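Local coordinates for protein homoserine kinase (Cytophaga hutchinsonii, PDB 4P52) that probably catalyses the ATP-dependent phosphorylation of L-homoserine to O-phosphohomoserine on the route to threonine, as a member of the GHMP kinase family, at residues Ala33-Val38 and Ser280-Gly285; Thr196-His201 and Ile314-Tyr319. All blocks are in the same frame, centred on the assembly; numbering follows the deposited sequence.

Contact 1: Ala33-Val38 and Ser280-Gly285; sequences ATVANV and SISGSG
With CG opposite its carbonyl carbon (chi1 -52°), Asn37 carries its amide over to the backbone of Gly283, and Ser282 places OG beside the methyls of Val35 because that oxygen is anti to the backbone N (chi1 174°). The amide bond, Asn37 ND2 to Gly283 O at 3.0 Å, is bent and weak. The other end of the same amide, OD1, accepts a hydrogen bond from the backbone N of Asp43, so both polar atoms of the amide have partners, the OD1 bond to Asp43 N being the stronger. The main link is between backbones: Gly283 N donates to Ala36 O at 3.0 Å, arriving from above the carbonyl plane. Ala36 O also takes a weak bond from Val38 N. Gly283 presents bare backbone here, and its CA lies 4.1 Å from Ala36 CB. Its positive phi suits it to the second position of the type II' turn Ser282-Gly285, closed by Gly285 N bonding to Ser282 O. Ser282 OG lies 3.6 Å from Val35 CG1, but its hydrogen bond goes to the carbonyl O of Gly117. The contact thus joins the end of strand 26-36, the glycine-rich Gly117 loop and the SGSG turn, a convergence of sequence motifs from both domains characteristic of the GHMP kinase active-site region.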
ATOM      1  N   ALA A  33      19.308   5.911  14.525  1.00 21.94           N
ATOM      2  CA  ALA A  33      19.034   4.652  13.817  1.00 21.38           C
ATOM      3  C   ALA A  33      17.604   4.656  13.228  1.00 21.36           C
ATOM      4  O   ALA A  33      16.683   5.303  13.761  1.00 20.55           O
ATOM      5  CB  ALA A  33      19.204   3.471  14.772  1.00 20.48           C
ATOM      6  N   THR A  34      17.432   3.948  12.123  1.00 21.59           N
ATOM      7  CA  THR A  34      16.133   3.832  11.495  1.00 22.36           C
ATOM      8  C   THR A  34      15.858   2.378  11.220  1.00 23.10           C
ATOM      9  O   THR A  34      16.788   1.607  11.006  1.00 25.14           O
ATOM     10  CB  THR A  34      16.083   4.574  10.149  1.00 23.03           C
ATOM     11  OG1 THR A  34      17.258   4.264   9.405  1.00 23.94           O
ATOM     12  CG2 THR A  34      16.000   6.075  10.347  1.00 22.35           C
ATOM     13  N   VAL A  35      14.589   2.003  11.224  1.00 21.87           N
ATOM     14  CA  VAL A  35      14.184   0.677  10.790  1.00 22.57           C
ATOM     15  C   VAL A  35      13.545   0.738   9.390  1.00 22.97           C
ATOM     16  O   VAL A  35      12.456   1.283   9.211  1.00 22.31           O
ATOM     17  CB  VAL A  35      13.191   0.047  11.781  1.00 23.67           C
ATOM     18  CG1 VAL A  35      12.682  -1.297  11.251  1.00 24.09           C
ATOM     19  CG2 VAL A  35      13.845  -0.110  13.143  1.00 22.72           C
ATOM     20  N   ALA A  36      14.219   0.166   8.399  1.00 22.78           N
ATOM     21  CA  ALA A  36      13.663   0.121   7.047  1.00 22.40           C
ATOM     22  C   ALA A  36      12.929  -1.202   6.726  1.00 23.31           C
ATOM     23  O   ALA A  36      13.056  -2.195   7.465  1.00 21.23           O
ATOM     24  CB  ALA A  36      14.739   0.427   6.023  1.00 21.72           C
ATOM     25  N   ASN A  37      12.145  -1.176   5.635  1.00 24.73           N
ATOM     26  CA  ASN A  37      11.301  -2.283   5.189  1.00 26.52           C
ATOM     27  C   ASN A  37      10.072  -2.531   6.048  1.00 32.56           C
ATOM     28  O   ASN A  37       8.954  -2.656   5.520  1.00 38.83           O
ATOM     29  CB  ASN A  37      12.134  -3.523   4.918  1.00 25.68           C
ATOM     30  CG  ASN A  37      13.302  -3.210   3.984  1.00 26.31           C
ATOM     31  OD1 ASN A  37      13.198  -2.331   3.108  1.00 27.34           O
ATOM     32  ND2 ASN A  37      14.419  -3.874   4.187  1.00 25.22           N
ATOM     33  N   VAL A  38      10.226  -2.542   7.363  1.00 31.61           N
ATOM     34  CA  VAL A  38       9.043  -2.638   8.242  1.00 31.52           C
ATOM     35  C   VAL A  38       8.123  -3.788   7.773  1.00 34.13           C
ATOM     36  O   VAL A  38       6.944  -3.587   7.460  1.00 36.68           O
ATOM     37  CB  VAL A  38       8.272  -1.287   8.339  1.00 28.98           C
ATOM     38  CG1 VAL A  38       7.193  -1.329   9.418  1.00 25.61           C
ATOM     39  CG2 VAL A  38       9.225  -0.116   8.591  1.00 28.65           C
ATOM     40  N   SER A 280       9.892  -8.578  12.227  1.00 26.16           N
ATOM     41  CA  SER A 280      10.666  -8.900  11.039  1.00 26.68           C
ATOM     42  C   SER A 280      12.115  -8.402  11.057  1.00 24.11           C
ATOM     43  O   SER A 280      12.593  -7.862  12.056  1.00 25.03           O
ATOM     44  CB  SER A 280       9.961  -8.389   9.773  1.00 30.50           C
ATOM     45  OG  SER A 280      10.448  -9.112   8.612  1.00 34.83           O
ATOM     46  N   ILE A 281      12.816  -8.587   9.943  1.00 22.15           N
ATOM     47  CA  ILE A 281      14.183  -8.116   9.818  1.00 21.81           C
ATOM     48  C   ILE A 281      14.193  -6.610   9.727  1.00 22.48           C
ATOM     49  O   ILE A 281      13.386  -6.045   9.017  1.00 22.98           O
ATOM     50  CB  ILE A 281      14.850  -8.692   8.563  1.00 21.30           C
ATOM     51  CG1 ILE A 281      14.866 -10.224   8.643  1.00 22.00           C
ATOM     52  CG2 ILE A 281      16.269  -8.115   8.358  1.00 20.57           C
ATOM     53  CD1 ILE A 281      15.086 -10.904   7.300  1.00 21.78           C
ATOM     54  N   SER A 282      15.117  -5.956  10.419  1.00 22.61           N
ATOM     55  CA  SER A 282      15.256  -4.522  10.266  1.00 22.39           C
ATOM     56  C   SER A 282      16.206  -4.226   9.130  1.00 21.57           C
ATOM     57  O   SER A 282      17.352  -4.697   9.146  1.00 21.61           O
ATOM     58  CB  SER A 282      15.789  -3.926  11.552  1.00 25.07           C
ATOM     59  OG  SER A 282      16.058  -2.552  11.350  1.00 29.26           O
ATOM     60  N   GLY A 283      15.752  -3.443   8.148  1.00 21.15           N
ATOM     61  CA  GLY A 283      16.562  -3.162   6.950  1.00 22.36           C
ATOM     62  C   GLY A 283      17.106  -4.449   6.323  1.00 24.74           C
ATOM     63  O   GLY A 283      16.349  -5.360   5.985  1.00 26.97           O
ATOM     64  N   SER A 284      18.418  -4.565   6.185  1.00 24.35           N
ATOM     65  CA  SER A 284      18.954  -5.771   5.593  1.00 25.71           C
ATOM     66  C   SER A 284      19.532  -6.733   6.669  1.00 25.55           C
ATOM     67  O   SER A 284      20.191  -7.735   6.346  1.00 27.15           O
ATOM     68  CB  SER A 284      19.996  -5.388   4.548  1.00 28.87           C
ATOM     69  OG  SER A 284      20.995  -4.620   5.183  1.00 32.38           O
ATOM     70  N   GLY A 285      19.275  -6.439   7.942  1.00 22.80           N
ATOM     71  CA  GLY A 285      19.694  -7.329   9.018  1.00 22.14           C
ATOM     72  C   GLY A 285      21.150  -7.151   9.386  1.00 22.69           C
ATOM     73  O   GLY A 285      21.842  -6.321   8.792  1.00 22.15           O
TER

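Contact 2: Thr196-His201 and Ile314-Tyr319; sequences TIIHPH and IGSDVY
Backbone hydrogen bonds make the frame of this contact: Ile197 and Tyr319 exchange two N-H...O bonds, as do His199 and Asp317, and His201 N adds one to Gly315 O where strand 316-319 begins. Between them, the CA-H groups of Ile198, Ser316 and Val318 point at carbonyl oxygens of the opposite strand, as with Val318 CA at 3.2 Å from Ile197 O. Among polar side chains, the imidazole of His201 lies with one face over the Gly315-Ser316 peptide and gives NE2 to Asp317 OD2. The bond from His201 NE2 to Asp317 OD2 is nearly straight, though its modelled length of 2.5 Å is doubtful at this resolution. The ring and carboxylate planes are 53° apart, whereas the His199 ring lies alongside the carboxylate and almost coplanar with it, ND1 4.2 Å from Asp317 OD2. An alanine in place of Asp317 would probably leave His201 NE2 without this acceptor and the ring freer to turn. One water bridges His201 O and Gly315 N. On the face that carries Ile198, Pro200, Ser316 and Val318 the contacts are largely apolar: Ile198 CD1, at the end of a chain whose CG1 is anti to N (chi1 -173°), meets Val318 CG2 at 3.7 Å. Ile198 packs on Met305 and Phe309 of helix 295-310, and Pro200 on Phe309. Such antiparallel pairing of the first and last strands, backed by a helix, is typical of the ferredoxin-like C-terminal domain of GHMP kinases.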
ATOM      1  N   THR A 196      10.667  -2.667  19.484  1.00 24.30           N
ATOM      2  CA  THR A 196      11.770  -3.288  20.163  1.00 23.80           C
ATOM      3  C   THR A 196      12.732  -3.705  19.082  1.00 23.99           C
ATOM      4  O   THR A 196      12.343  -4.439  18.174  1.00 24.15           O
ATOM      5  CB  THR A 196      11.337  -4.514  20.983  1.00 24.16           C
ATOM      6  OG1 THR A 196      10.284  -4.141  21.879  1.00 24.80           O
ATOM      7  CG2 THR A 196      12.510  -5.025  21.805  1.00 23.77           C
ATOM      8  N   ILE A 197      13.969  -3.206  19.167  1.00 24.56           N
ATOM      9  CA  ILE A 197      15.065  -3.588  18.273  1.00 24.83           C
ATOM     10  C   ILE A 197      16.043  -4.488  19.034  1.00 25.85           C
ATOM     11  O   ILE A 197      16.467  -4.154  20.152  1.00 27.63           O
ATOM     12  CB  ILE A 197      15.925  -2.379  17.802  1.00 26.10           C
ATOM     13  CG1 ILE A 197      15.119  -1.269  17.130  1.00 25.86           C
ATOM     14  CG2 ILE A 197      16.977  -2.829  16.806  1.00 28.21           C
ATOM     15  CD1 ILE A 197      14.006  -1.769  16.269  1.00 26.22           C
ATOM     16  N   ILE A 198      16.394  -5.621  18.435  1.00 23.78           N
ATOM     17  CA  ILE A 198      17.493  -6.428  18.929  1.00 23.23           C
ATOM     18  C   ILE A 198      18.592  -6.528  17.865  1.00 24.02           C
ATOM     19  O   ILE A 198      18.333  -6.871  16.685  1.00 23.76           O
ATOM     20  CB  ILE A 198      17.049  -7.814  19.452  1.00 22.00           C
ATOM     21  CG1 ILE A 198      18.232  -8.522  20.117  1.00 21.96           C
ATOM     22  CG2 ILE A 198      16.377  -8.670  18.379  1.00 20.08           C
ATOM     23  CD1 ILE A 198      17.789  -9.507  21.184  1.00 22.60           C
ATOM     24  N   HIS A 199      19.812  -6.206  18.287  1.00 23.29           N
ATOM     25  CA  HIS A 199      20.940  -6.318  17.421  1.00 23.20           C
ATOM     26  C   HIS A 199      21.908  -7.407  17.907  1.00 24.05           C
ATOM     27  O   HIS A 199      22.613  -7.202  18.899  1.00 23.84           O
ATOM     28  CB  HIS A 199      21.668  -4.998  17.302  1.00 24.60           C
ATOM     29  CG  HIS A 199      22.980  -5.133  16.618  1.00 28.20           C
ATOM     30  ND1 HIS A 199      24.183  -5.001  17.287  1.00 32.38           N
ATOM     31  CD2 HIS A 199      23.282  -5.510  15.353  1.00 28.94           C
ATOM     32  CE1 HIS A 199      25.171  -5.252  16.445  1.00 33.16           C
ATOM     33  NE2 HIS A 199      24.652  -5.552  15.262  1.00 32.09           N
ATOM     34  N   PRO A 200      21.976  -8.548  17.175  1.00 24.46           N
ATOM     35  CA  PRO A 200      22.888  -9.633  17.532  1.00 25.61           C
ATOM     36  C   PRO A 200      24.346  -9.293  17.221  1.00 27.12           C
ATOM     37  O   PRO A 200      24.635  -8.622  16.237  1.00 27.88           O
ATOM     38  CB  PRO A 200      22.410 -10.775  16.644  1.00 26.18           C
ATOM     39  CG  PRO A 200      21.894 -10.093  15.404  1.00 24.53           C
ATOM     40  CD  PRO A 200      21.295  -8.802  15.885  1.00 23.85           C
ATOM     41  N   HIS A 201      25.267  -9.754  18.051  1.00 29.06           N
ATOM     42  CA  HIS A 201      26.696  -9.464  17.834  1.00 30.28           C
ATOM     43  C   HIS A 201      27.337 -10.422  16.839  1.00 32.42           C
ATOM     44  O   HIS A 201      28.171 -11.252  17.178  1.00 35.25           O
ATOM     45  CB  HIS A 201      27.446  -9.442  19.154  1.00 30.10           C
ATOM     46  CG  HIS A 201      27.010  -8.335  20.063  1.00 30.78           C
ATOM     47  ND1 HIS A 201      27.289  -8.325  21.416  1.00 32.44           N
ATOM     48  CD2 HIS A 201      26.317  -7.198  19.813  1.00 29.27           C
ATOM     49  CE1 HIS A 201      26.792  -7.226  21.958  1.00 31.65           C
ATOM     50  NE2 HIS A 201      26.201  -6.526  21.006  1.00 31.07           N
ATOM     51  N   ILE A 314      24.911 -16.069  21.178  1.00 26.71           N
ATOM     52  CA  ILE A 314      25.196 -14.836  20.465  1.00 26.07           C
ATOM     53  C   ILE A 314      24.810 -13.616  21.307  1.00 26.16           C
ATOM     54  O   ILE A 314      23.666 -13.504  21.739  1.00 25.94           O
ATOM     55  CB  ILE A 314      24.506 -14.829  19.086  1.00 24.75           C
ATOM     56  CG1 ILE A 314      25.087 -15.956  18.221  1.00 24.10           C
ATOM     57  CG2 ILE A 314      24.676 -13.477  18.432  1.00 24.35           C
ATOM     58  CD1 ILE A 314      24.465 -16.102  16.866  1.00 23.16           C
ATOM     59  N   GLY A 315      25.784 -12.732  21.557  1.00 26.29           N
ATOM     60  CA  GLY A 315      25.563 -11.484  22.284  1.00 26.48           C
ATOM     61  C   GLY A 315      24.594 -10.556  21.555  1.00 27.66           C
ATOM     62  O   GLY A 315      24.455 -10.626  20.330  1.00 27.34           O
ATOM     63  N   SER A 316      23.928  -9.683  22.303  1.00 28.01           N
ATOM     64  CA  SER A 316      22.787  -8.959  21.772  1.00 29.10           C
ATOM     65  C   SER A 316      22.590  -7.633  22.547  1.00 30.14           C
ATOM     66  O   SER A 316      22.854  -7.552  23.756  1.00 30.31           O
ATOM     67  CB  SER A 316      21.511  -9.868  21.803  1.00 29.09           C
ATOM     68  OG  SER A 316      21.033 -10.204  23.123  1.00 28.39           O
ATOM     69  N   ASP A 317      22.133  -6.603  21.844  1.00 28.67           N
ATOM     70  CA  ASP A 317      21.709  -5.357  22.478  1.00 29.25           C
ATOM     71  C   ASP A 317      20.261  -5.100  22.103  1.00 27.20           C
ATOM     72  O   ASP A 317      19.870  -5.261  20.940  1.00 26.05           O
ATOM     73  CB  ASP A 317      22.572  -4.169  22.036  1.00 32.05           C
ATOM     74  CG  ASP A 317      24.039  -4.373  22.355  1.00 39.38           C
ATOM     75  OD1 ASP A 317      24.406  -4.433  23.560  1.00 41.44           O
ATOM     76  OD2 ASP A 317      24.825  -4.489  21.387  1.00 42.79           O
ATOM     77  N   VAL A 318      19.484  -4.668  23.087  1.00 26.48           N
ATOM     78  CA  VAL A 318      18.059  -4.429  22.916  1.00 25.91           C
ATOM     79  C   VAL A 318      17.784  -2.950  23.117  1.00 26.30           C
ATOM     80  O   VAL A 318      18.322  -2.346  24.038  1.00 27.35           O
ATOM     81  CB  VAL A 318      17.258  -5.281  23.930  1.00 25.32           C
ATOM     82  CG1 VAL A 318      15.774  -4.977  23.864  1.00 23.74           C
ATOM     83  CG2 VAL A 318      17.496  -6.769  23.646  1.00 25.47           C
ATOM     84  N   TYR A 319      16.955  -2.372  22.257  1.00 25.12           N
ATOM     85  CA  TYR A 319      16.523  -0.987  22.416  1.00 26.09           C
ATOM     86  C   TYR A 319      15.002  -0.922  22.311  1.00 25.40           C
ATOM     87  O   TYR A 319      14.400  -1.627  21.485  1.00 26.81           O
ATOM     88  CB  TYR A 319      17.118  -0.106  21.319  1.00 27.35           C
ATOM     89  CG  TYR A 319      18.600  -0.231  21.187  1.00 27.91           C
ATOM     90  CD1 TYR A 319      19.158  -1.202  20.366  1.00 27.04           C
ATOM     91  CD2 TYR A 319      19.457   0.640  21.898  1.00 29.72           C
ATOM     92  CE1 TYR A 319      20.531  -1.308  20.242  1.00 30.31           C
ATOM     93  CE2 TYR A 319      20.842   0.534  21.803  1.00 29.95           C
ATOM     94  CZ  TYR A 319      21.366  -0.439  20.981  1.00 32.24           C
ATOM     95  OH  TYR A 319      22.720  -0.537  20.860  1.00 36.65           O
TER
HETATM   96  O   HOH W   1      28.346 -12.666  19.907  1.00 28.92           O

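The segments alternate along the chain, in the order 33-38, 196-201, 280-285, 314-319, so the two contacts interlock. Their centres are 13 Å apart, and they touch directly where Val35 CG2 packs 3.5 Å from Ile197 CD1. Contact 2 lies within the four-stranded antiparallel sheet, between strand 194-200 and the outermost strand 316-322. Contact 1 starts at the opposite border, where strand 278-281 runs into its turn, and crosses to strand 26-36 of the other, mixed sheet. Leu118, touched by both Ser282 and Ile197, adds a shared neighbour. Contact 1 therefore ties the two domains together near the probable catalytic cleft, whereas contact 2 builds the C-terminal sheet beside it.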